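Local atomic coordinates of protein yxeP (PDB entry 1YSJ), a protein that probably deacetylates N-acetylcysteine to cysteine and acetate as a dinuclear metal-dependent hydrolase of the M20 peptidase family, in a pathway that turns S-(2-succino)cysteine into cysteine. Residues 58-67 with 128-139; 100-108 with 372-380. The protein carries 1 engineered substitution. All coordinates share one frame; numbering follows the deposited sequence.

Interaction 1 of 2, residues 58-67 with 128-139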
loop_
_atom_site.group_PDB
_atom_site.type_symbol
_atom_site.label_atom_id
_atom_site.label_comp_id
_atom_site.label_asym_id
_atom_site.label_seq_id
_atom_site.Cartn_x
_atom_site.Cartn_y
_atom_site.Cartn_z
ATOM N N ILE A 58 1.166 35.346 -27.010
ATOM C CA ILE A 58 1.872 34.808 -28.175
ATOM C C ILE A 58 1.224 35.277 -29.485
ATOM O O ILE A 58 1.923 35.772 -30.374
ATOM C CB ILE A 58 1.981 33.259 -28.127
ATOM C CG1 ILE A 58 2.777 32.811 -26.897
ATOM C CG2 ILE A 58 2.640 32.706 -29.390
ATOM C CD1 ILE A 58 2.534 31.363 -26.529
ATOM N N ARG A 59 -0.097 35.121 -29.587
ATOM C CA ARG A 59 -0.875 35.568 -30.747
ATOM C C ARG A 59 -0.599 37.040 -31.050
ATOM O O ARG A 59 -0.212 37.395 -32.162
ATOM C CB ARG A 59 -2.372 35.359 -30.487
ATOM C CG ARG A 59 -3.232 35.184 -31.735
ATOM C CD ARG A 59 -4.613 34.628 -31.383
ATOM N NE ARG A 59 -5.413 34.315 -32.568
ATOM C CZ ARG A 59 -5.596 33.091 -33.069
ATOM N NH1 ARG A 59 -6.342 32.931 -34.152
ATOM N NH2 ARG A 59 -5.037 32.026 -32.504
ATOM N N ARG A 60 -0.786 37.883 -30.042
ATOM C CA ARG A 60 -0.566 39.323 -30.167
ATOM C C ARG A 60 0.845 39.677 -30.653
ATOM O O ARG A 60 1.013 40.521 -31.536
ATOM C CB ARG A 60 -0.878 40.013 -28.831
ATOM C CG ARG A 60 -0.262 41.399 -28.655
ATOM C CD ARG A 60 -0.956 42.201 -27.566
ATOM N NE ARG A 60 -0.990 41.518 -26.271
ATOM C CZ ARG A 60 -0.057 41.627 -25.328
ATOM N NH1 ARG A 60 1.015 42.385 -25.520
ATOM N NH2 ARG A 60 -0.197 40.973 -24.184
ATOM N N TRP A 61 1.846 39.025 -30.070
ATOM C CA TRP A 61 3.257 39.287 -30.374
ATOM C C TRP A 61 3.659 38.945 -31.814
ATOM O O TRP A 61 4.467 39.649 -32.424
ATOM C CB TRP A 61 4.180 38.598 -29.362
ATOM C CG TRP A 61 4.104 39.186 -27.972
ATOM C CD1 TRP A 61 3.801 40.483 -27.638
ATOM C CD2 TRP A 61 4.357 38.505 -26.733
ATOM N NE1 TRP A 61 3.837 40.644 -26.270
ATOM C CE2 TRP A 61 4.177 39.448 -25.692
ATOM C CE3 TRP A 61 4.703 37.185 -26.401
ATOM C CZ2 TRP A 61 4.345 39.117 -24.341
ATOM C CZ3 TRP A 61 4.868 36.853 -25.058
ATOM C CH2 TRP A 61 4.689 37.823 -24.043
ATOM N N LEU A 62 3.067 37.883 -32.355
ATOM C CA LEU A 62 3.300 37.479 -33.744
ATOM C C LEU A 62 2.552 38.382 -34.732
ATOM O O LEU A 62 3.074 38.714 -35.797
ATOM C CB LEU A 62 2.927 36.004 -33.953
ATOM C CG LEU A 62 3.699 34.977 -33.108
ATOM C CD1 LEU A 62 2.929 33.665 -32.974
ATOM C CD2 LEU A 62 5.107 34.721 -33.642
ATOM N N GLU A 63 1.337 38.785 -34.369
ATOM C CA GLU A 63 0.541 39.692 -35.198
ATOM C C GLU A 63 1.103 41.114 -35.211
ATOM O O GLU A 63 0.824 41.882 -36.129
ATOM C CB GLU A 63 -0.934 39.679 -34.773
ATOM C CG GLU A 63 -1.678 38.430 -35.244
ATOM C CD GLU A 63 -3.074 38.267 -34.648
ATOM O OE1 GLU A 63 -3.357 38.827 -33.564
ATOM O OE2 GLU A 63 -3.891 37.555 -35.269
ATOM N N GLU A 64 1.905 41.451 -34.202
ATOM C CA GLU A 64 2.630 42.722 -34.170
ATOM C C GLU A 64 3.579 42.835 -35.357
ATOM O O GLU A 64 3.733 43.911 -35.935
ATOM C CB GLU A 64 3.425 42.867 -32.867
ATOM C CG GLU A 64 2.674 43.561 -31.729
ATOM C CD GLU A 64 3.347 43.378 -30.372
ATOM O OE1 GLU A 64 4.538 42.987 -30.326
ATOM O OE2 GLU A 64 2.677 43.623 -29.346
ATOM N N GLU A 65 4.207 41.715 -35.709
ATOM C CA GLU A 65 5.165 41.680 -36.804
ATOM C C GLU A 65 4.582 41.061 -38.071
ATOM O O GLU A 65 5.320 40.651 -38.967
ATOM C CB GLU A 65 6.453 40.971 -36.368
ATOM C CG GLU A 65 7.238 41.715 -35.275
ATOM C CD GLU A 65 7.447 43.200 -35.585
ATOM O OE1 GLU A 65 7.989 43.526 -36.666
ATOM O OE2 GLU A 65 7.069 44.045 -34.743
ATOM N N GLN A 66 3.250 41.017 -38.133
ATOM C CA GLN A 66 2.495 40.538 -39.305
ATOM C C GLN A 66 2.840 39.105 -39.724
ATOM O O GLN A 66 2.909 38.783 -40.913
ATOM C CB GLN A 66 2.622 41.512 -40.486
ATOM C CG GLN A 66 1.698 42.729 -40.405
ATOM C CD GLN A 66 2.082 43.706 -39.304
ATOM O OE1 GLN A 66 1.229 44.153 -38.535
ATOM N NE2 GLN A 66 3.367 44.040 -39.223
ATOM N N ILE A 67 3.057 38.255 -38.728
ATOM C CA ILE A 67 3.265 36.840 -38.963
ATOM C C ILE A 67 1.896 36.170 -38.945
ATOM O O ILE A 67 1.151 36.313 -37.972
ATOM C CB ILE A 67 4.214 36.224 -37.904
ATOM C CG1 ILE A 67 5.592 36.905 -37.974
ATOM C CG2 ILE A 67 4.316 34.700 -38.086
ATOM C CD1 ILE A 67 6.473 36.698 -36.747
ATOM N N THR A 128 9.502 29.441 -25.543
ATOM C CA THR A 128 8.485 30.226 -26.239
ATOM C C THR A 128 9.042 31.539 -26.791
ATOM O O THR A 128 8.924 31.802 -27.989
ATOM C CB THR A 128 7.253 30.484 -25.325
ATOM O OG1 THR A 128 6.616 29.232 -25.031
ATOM C CG2 THR A 128 6.246 31.423 -25.991
ATOM N N ALA A 129 9.657 32.341 -25.925
ATOM C CA ALA A 129 10.240 33.624 -26.337
ATOM C C ALA A 129 11.306 33.470 -27.431
ATOM O O ALA A 129 11.335 34.260 -28.373
ATOM C CB ALA A 129 10.800 34.372 -25.140
ATOM N N SER A 130 12.151 32.444 -27.306
ATOM C CA SER A 130 13.176 32.119 -28.308
ATOM C C SER A 130 12.586 31.851 -29.682
ATOM O O SER A 130 13.044 32.419 -30.674
ATOM C CB SER A 130 13.998 30.900 -27.879
ATOM O OG SER A 130 14.838 31.202 -26.781
ATOM N N ILE A 131 11.570 30.991 -29.732
ATOM C CA ILE A 131 10.946 30.585 -30.994
ATOM C C ILE A 131 10.071 31.703 -31.592
ATOM O O ILE A 131 9.825 31.729 -32.805
ATOM C CB ILE A 131 10.184 29.221 -30.845
ATOM C CG1 ILE A 131 11.142 28.095 -30.423
ATOM C CG2 ILE A 131 9.451 28.815 -32.128
ATOM C CD1 ILE A 131 12.414 27.975 -31.265
ATOM N N ILE A 132 9.617 32.631 -30.749
ATOM C CA ILE A 132 8.978 33.843 -31.256
ATOM C C ILE A 132 10.056 34.699 -31.923
ATOM O O ILE A 132 9.840 35.249 -33.011
ATOM C CB ILE A 132 8.237 34.648 -30.155
ATOM C CG1 ILE A 132 6.978 33.912 -29.704
ATOM C CG2 ILE A 132 7.864 36.041 -30.666
ATOM C CD1 ILE A 132 6.320 34.507 -28.468
ATOM N N GLY A 133 11.215 34.788 -31.270
ATOM C CA GLY A 133 12.392 35.427 -31.860
ATOM C C GLY A 133 12.720 34.874 -33.236
ATOM O O GLY A 133 12.881 35.635 -34.194
ATOM N N THR A 134 12.806 33.547 -33.328
ATOM C CA THR A 134 13.064 32.849 -34.588
ATOM C C THR A 134 12.084 33.284 -35.675
ATOM O O THR A 134 12.493 33.606 -36.794
ATOM C CB THR A 134 12.995 31.316 -34.403
ATOM O OG1 THR A 134 13.983 30.907 -33.456
ATOM C CG2 THR A 134 13.251 30.586 -35.723
ATOM N N ALA A 135 10.796 33.302 -35.331
ATOM C CA ALA A 135 9.747 33.703 -36.265
ATOM C C ALA A 135 9.949 35.142 -36.739
ATOM O O ALA A 135 9.808 35.435 -37.927
ATOM C CB ALA A 135 8.372 33.519 -35.636
HETATM N N MSE A 136 10.311 36.024 -35.808
HETATM C CA MSE A 136 10.568 37.429 -36.124
HETATM C C MSE A 136 11.763 37.623 -37.056
HETATM O O MSE A 136 11.704 38.442 -37.973
HETATM C CB MSE A 136 10.732 38.250 -34.844
HETATM C CG MSE A 136 9.422 38.454 -34.103
HETATM SE SE MSE A 136 9.602 39.388 -32.404
HETATM C CE MSE A 136 7.723 39.343 -31.839
ATOM N N LEU A 137 12.835 36.865 -36.823
ATOM C CA LEU A 137 14.024 36.913 -37.678
ATOM C C LEU A 137 13.744 36.343 -39.065
ATOM O O LEU A 137 14.235 36.864 -40.066
ATOM C CB LEU A 137 15.192 36.144 -37.048
ATOM C CG LEU A 137 15.808 36.587 -35.716
ATOM C CD1 LEU A 137 16.823 35.553 -35.272
ATOM C CD2 LEU A 137 16.447 37.972 -35.797
ATOM N N LEU A 138 12.966 35.265 -39.116
ATOM C CA LEU A 138 12.657 34.604 -40.380
ATOM C C LEU A 138 11.646 35.399 -41.192
ATOM O O LEU A 138 11.620 35.306 -42.421
ATOM C CB LEU A 138 12.166 33.174 -40.149
ATOM C CG LEU A 138 13.236 32.120 -39.840
ATOM C CD1 LEU A 138 12.588 30.779 -39.504
ATOM C CD2 LEU A 138 14.208 31.969 -40.997
ATOM N N ASN A 139 10.825 36.178 -40.490
ATOM C CA ASN A 139 9.873 37.105 -41.104
ATOM C C ASN A 139 10.549 38.142 -42.008
ATOM O O ASN A 139 9.936 38.643 -42.952
ATOM C CB ASN A 139 9.050 37.798 -40.008
ATOM C CG ASN A 139 7.957 38.693 -40.564
ATOM O OD1 ASN A 139 7.171 38.279 -41.419
ATOM N ND2 ASN A 139 7.897 39.930 -40.073
#

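Interaction 2 of 2, residues 100-108 with 372-380. With NI (nickel (II) ion), chain D.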
loop_
_atom_site.group_PDB
_atom_site.type_symbol
_atom_site.label_atom_id
_atom_site.label_comp_id
_atom_site.label_asym_id
_atom_site.label_seq_id
_atom_site.Cartn_x
_atom_site.Cartn_y
_atom_site.Cartn_z
ATOM N N ALA A 100 3.465 25.816 -17.724
ATOM C CA ALA A 100 4.265 25.871 -16.500
ATOM C C ALA A 100 3.917 24.724 -15.535
ATOM O O ALA A 100 3.257 23.754 -15.926
ATOM C CB ALA A 100 4.088 27.211 -15.826
ATOM N N LEU A 101 4.344 24.849 -14.279
ATOM C CA LEU A 101 4.230 23.760 -13.301
ATOM C C LEU A 101 3.614 24.169 -11.964
ATOM O O LEU A 101 3.770 25.314 -11.541
ATOM C CB LEU A 101 5.601 23.124 -13.062
ATOM C CG LEU A 101 6.103 22.191 -14.166
ATOM C CD1 LEU A 101 7.619 22.105 -14.120
ATOM C CD2 LEU A 101 5.458 20.800 -14.078
ATOM N N PRO A 102 2.915 23.227 -11.291
ATOM C CA PRO A 102 2.320 23.489 -9.975
ATOM C C PRO A 102 3.365 23.494 -8.854
ATOM O O PRO A 102 3.288 22.692 -7.916
ATOM C CB PRO A 102 1.342 22.324 -9.798
ATOM C CG PRO A 102 1.978 21.199 -10.557
ATOM C CD PRO A 102 2.631 21.851 -11.753
ATOM N N ILE A 103 4.334 24.398 -8.958
ATOM C CA ILE A 103 5.386 24.520 -7.961
ATOM C C ILE A 103 5.512 25.987 -7.547
ATOM O O ILE A 103 5.407 26.880 -8.388
ATOM C CB ILE A 103 6.749 24.010 -8.504
ATOM C CG1 ILE A 103 6.607 22.633 -9.161
ATOM C CG2 ILE A 103 7.794 23.966 -7.387
ATOM C CD1 ILE A 103 7.735 22.271 -10.108
ATOM N N GLN A 104 5.723 26.226 -6.254
ATOM C CA GLN A 104 5.955 27.574 -5.737
ATOM C C GLN A 104 7.377 28.028 -6.066
ATOM O O GLN A 104 8.352 27.354 -5.715
ATOM C CB GLN A 104 5.711 27.618 -4.218
ATOM C CG GLN A 104 6.086 28.933 -3.534
ATOM C CD GLN A 104 5.164 30.088 -3.904
ATOM O OE1 GLN A 104 3.939 29.964 -3.843
ATOM N NE2 GLN A 104 5.752 31.223 -4.275
ATOM N N GLU A 105 7.488 29.172 -6.737
ATOM C CA GLU A 105 8.788 29.730 -7.108
ATOM C C GLU A 105 9.580 30.216 -5.896
ATOM O O GLU A 105 9.032 30.894 -5.022
ATOM C CB GLU A 105 8.613 30.859 -8.126
ATOM C CG GLU A 105 9.919 31.467 -8.606
ATOM C CD GLU A 105 9.818 32.064 -9.989
ATOM O OE1 GLU A 105 8.692 32.167 -10.520
ATOM O OE2 GLU A 105 10.874 32.425 -10.552
ATOM N N GLN A 106 10.868 29.861 -5.859
ATOM C CA GLN A 106 11.769 30.254 -4.770
ATOM C C GLN A 106 13.040 30.966 -5.262
ATOM O O GLN A 106 14.099 30.847 -4.648
ATOM C CB GLN A 106 12.150 29.033 -3.923
ATOM C CG GLN A 106 11.020 28.447 -3.083
ATOM C CD GLN A 106 11.510 27.377 -2.111
ATOM O OE1 GLN A 106 11.314 26.179 -2.333
ATOM N NE2 GLN A 106 12.159 27.807 -1.034
ATOM N N THR A 107 12.926 31.715 -6.354
ATOM C CA THR A 107 14.080 32.385 -6.964
ATOM C C THR A 107 14.349 33.787 -6.402
ATOM O O THR A 107 15.499 34.252 -6.401
ATOM C CB THR A 107 13.909 32.516 -8.498
ATOM O OG1 THR A 107 12.697 33.229 -8.790
ATOM C CG2 THR A 107 13.875 31.148 -9.169
ATOM N N ASN A 108 13.284 34.439 -5.935
ATOM C CA ASN A 108 13.311 35.838 -5.488
ATOM C C ASN A 108 13.745 36.824 -6.583
ATOM O O ASN A 108 14.317 37.875 -6.297
ATOM C CB ASN A 108 14.147 36.006 -4.209
ATOM C CG ASN A 108 13.600 35.203 -3.034
ATOM O OD1 ASN A 108 14.364 34.636 -2.250
ATOM N ND2 ASN A 108 12.275 35.153 -2.905
ATOM N N GLU A 372 18.493 21.954 -11.582
ATOM C CA GLU A 372 17.924 21.107 -12.621
ATOM C C GLU A 372 16.440 21.425 -12.849
ATOM O O GLU A 372 15.814 22.138 -12.050
ATOM C CB GLU A 372 18.147 19.625 -12.300
ATOM C CG GLU A 372 17.601 19.152 -10.962
ATOM C CD GLU A 372 18.037 17.732 -10.618
ATOM O OE1 GLU A 372 19.225 17.398 -10.833
ATOM O OE2 GLU A 372 17.191 16.953 -10.126
ATOM N N TRP A 373 15.889 20.906 -13.945
ATOM C CA TRP A 373 14.481 21.122 -14.268
ATOM C C TRP A 373 13.576 20.808 -13.072
ATOM O O TRP A 373 13.826 19.850 -12.328
ATOM C CB TRP A 373 14.059 20.277 -15.475
ATOM C CG TRP A 373 14.902 20.464 -16.717
ATOM C CD1 TRP A 373 15.446 21.632 -17.182
ATOM C CD2 TRP A 373 15.267 19.450 -17.662
ATOM N NE1 TRP A 373 16.139 21.403 -18.350
ATOM C CE2 TRP A 373 16.043 20.074 -18.668
ATOM C CE3 TRP A 373 15.013 18.077 -17.758
ATOM C CZ2 TRP A 373 16.568 19.369 -19.757
ATOM C CZ3 TRP A 373 15.537 17.376 -18.841
ATOM C CH2 TRP A 373 16.306 18.025 -19.826
ATOM N N HIS A 374 12.554 21.647 -12.885
ATOM C CA HIS A 374 11.501 21.460 -11.871
ATOM C C HIS A 374 11.856 21.924 -10.456
ATOM O O HIS A 374 11.014 21.894 -9.560
ATOM C CB HIS A 374 10.982 20.013 -11.859
ATOM C CG HIS A 374 10.198 19.642 -13.079
ATOM N ND1 HIS A 374 9.054 18.874 -13.023
ATOM C CD2 HIS A 374 10.383 19.946 -14.385
ATOM C CE1 HIS A 374 8.576 18.710 -14.244
ATOM N NE2 HIS A 374 9.363 19.351 -15.089
ATOM N N HIS A 375 13.094 22.363 -10.257
ATOM C CA HIS A 375 13.507 22.893 -8.970
ATOM C C HIS A 375 12.857 24.265 -8.751
ATOM O O HIS A 375 12.762 25.049 -9.687
ATOM C CB HIS A 375 15.033 23.003 -8.906
ATOM C CG HIS A 375 15.569 23.168 -7.521
ATOM N ND1 HIS A 375 16.067 22.113 -6.785
ATOM C CD2 HIS A 375 15.682 24.263 -6.733
ATOM C CE1 HIS A 375 16.463 22.552 -5.603
ATOM N NE2 HIS A 375 16.241 23.853 -5.548
ATOM N N PRO A 376 12.382 24.544 -7.521
ATOM C CA PRO A 376 11.849 25.870 -7.160
ATOM C C PRO A 376 12.789 27.053 -7.456
ATOM O O PRO A 376 12.315 28.163 -7.706
ATOM C CB PRO A 376 11.610 25.756 -5.652
ATOM C CG PRO A 376 11.398 24.305 -5.413
ATOM C CD PRO A 376 12.285 23.592 -6.397
ATOM N N ALA A 377 14.099 26.811 -7.420
ATOM C CA ALA A 377 15.098 27.861 -7.649
ATOM C C ALA A 377 15.693 27.813 -9.060
ATOM O O ALA A 377 16.696 28.477 -9.339
ATOM C CB ALA A 377 16.204 27.789 -6.594
ATOM N N PHE A 378 15.063 27.030 -9.938
ATOM C CA PHE A 378 15.483 26.882 -11.334
ATOM C C PHE A 378 15.698 28.236 -12.024
ATOM O O PHE A 378 14.860 29.137 -11.916
ATOM C CB PHE A 378 14.447 26.045 -12.097
ATOM C CG PHE A 378 14.628 26.043 -13.588
ATOM C CD1 PHE A 378 15.407 25.069 -14.204
ATOM C CD2 PHE A 378 13.999 27.003 -14.381
ATOM C CE1 PHE A 378 15.569 25.053 -15.594
ATOM C CE2 PHE A 378 14.155 26.998 -15.770
ATOM C CZ PHE A 378 14.944 26.019 -16.376
ATOM N N THR A 379 16.825 28.358 -12.725
ATOM C CA THR A 379 17.207 29.588 -13.428
ATOM C C THR A 379 17.735 29.300 -14.833
ATOM O O THR A 379 18.025 28.152 -15.183
ATOM C CB THR A 379 18.325 30.356 -12.681
ATOM O OG1 THR A 379 19.422 29.469 -12.420
ATOM C CG2 THR A 379 17.817 30.957 -11.368
ATOM N N LEU A 380 17.868 30.362 -15.625
ATOM C CA LEU A 380 18.517 30.296 -16.929
ATOM C C LEU A 380 19.131 31.654 -17.273
ATOM O O LEU A 380 18.611 32.694 -16.869
ATOM C CB LEU A 380 17.534 29.822 -18.014
ATOM C CG LEU A 380 16.256 30.629 -18.271
ATOM C CD1 LEU A 380 16.423 31.586 -19.458
ATOM C CD2 LEU A 380 15.086 29.680 -18.502
HETATM NI NI NI D . 9.285 19.690 -17.334
HETATM O O HOH W 1 9.728 19.352 -19.747
HETATM O O HOH W 2 10.475 17.714 -17.731
#

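Interaction 1 of 2, residues 58-67 with 128-139
Ile-132 and Trp-61 meet methyl to ring edge: CD1 of Ile-132 comes near the plane of the indole, 3.7 Å from Trp-61 CE3. The same methyl also touches CG2 of Ile-58. The side chain of Ile-58 crosses that of Thr-128 at about a right angle, with Ile-58 CD1 3.8 Å from Thr-128 CG2. Farther along, CD2 of Leu-62 and CD1 of Ile-67 both settle on Ala-135 CB, the latter at 3.9 Å; the short alanine leaves room for two branched chains. Selenomethionine Met-136, extended beyond CG, packs its CE methyl 3.3 Å from the carbonyl oxygen Trp-61 O. The axes of 58-64 and 128-139 run 19° from parallel and come within 10.4 Å, over the mixed sheet: Leu-62 also reaches strand 79-84, while Ile-132 and Ala-135 reach strand 148-154. A Schellman motif ends the first helix, with Gln-66 at positive phi and Ile-67 N bonded to Leu-62 O, and this turns Ile-67, past the helix end, back against the partner helix. Among polar groups, chi1 of -175° swings the Asn-139 amide away from its own backbone N, bringing ND2 to 2.9 Å from Glu-65 O; Asn-139 OD1 bonds to Arg-142. The carboxylate of Glu-65 pairs with Arg-33.

Interaction 2 of 2, residues 100-108 with 372-380
His-374, a ligand of one ion in the dinuclear nickel site of this M20 hydrolase, has a face of its imidazole covered by Leu-101. The leucine CD1 stands 3.4 Å from the ring centroid and 9° off the ring normal, a CH-pi contact; a leucine methyl can sit over the ring without competing for the metal. His-374 NE2 binds the nickel at 2.3 Å, and Cys-122, Glu-158 and two waters are further ligands. With CG anti to the carbonyl carbon (chi1 -69°), the histidine ring reaches back to Leu-101 from the type II turn of residues 372-375. Next along the loop, CD1 of Ile-103 lies 3.3 Å from His-374 O, and the isoleucine CG2 touches Pro-376 CG. Pro-376 is the second residue of a type I turn running from His-375 to Phe-378, a position that suits proline's fixed phi. Its rigid ring lies alongside the extended chain of Gln-106, with Pro-376 CB 3.4 Å from Gln-106 OE1. The backbones are joined where Gln-106 N donates to Pro-376 O, 2.9 Å and nearly straight at 165°, though the donor stands well above the carbonyl plane. Thr-107 faces two ways: its CG2 lies 3.5 Å from Phe-378 O, and Thr-107 OG1 donates to the anti side of Glu-105 OE2 at 2.7 Å, somewhat out of the carboxylate plane. An alanine here would probably cost Glu-105 one donor and open a gap beside Phe-378 O. Glu-105 OE2 also bonds to His-42 NE2, and Glu-105 OE1 to Ser-113 N.

From the N terminus, the chain runs through 58-67, passes strands 79-84 and 91-97, enters the loop 100-108, and then reaches 128-139, where interaction 1 closes a loop of 60 residues. Interaction 2 is already begun inside that loop but closes only at 372-380, after 263 residues that include the four-stranded antiparallel sheet. The two closures therefore cross. Interaction 1 pairs helices over the mixed sheet; interaction 2 joins two loops beside the nickel pair. Their centres are 26 Å apart and they do not touch, but helix 124-139 begins at the nickel ligand His-124, and helix 384-402, which follows 372-380, packs against it.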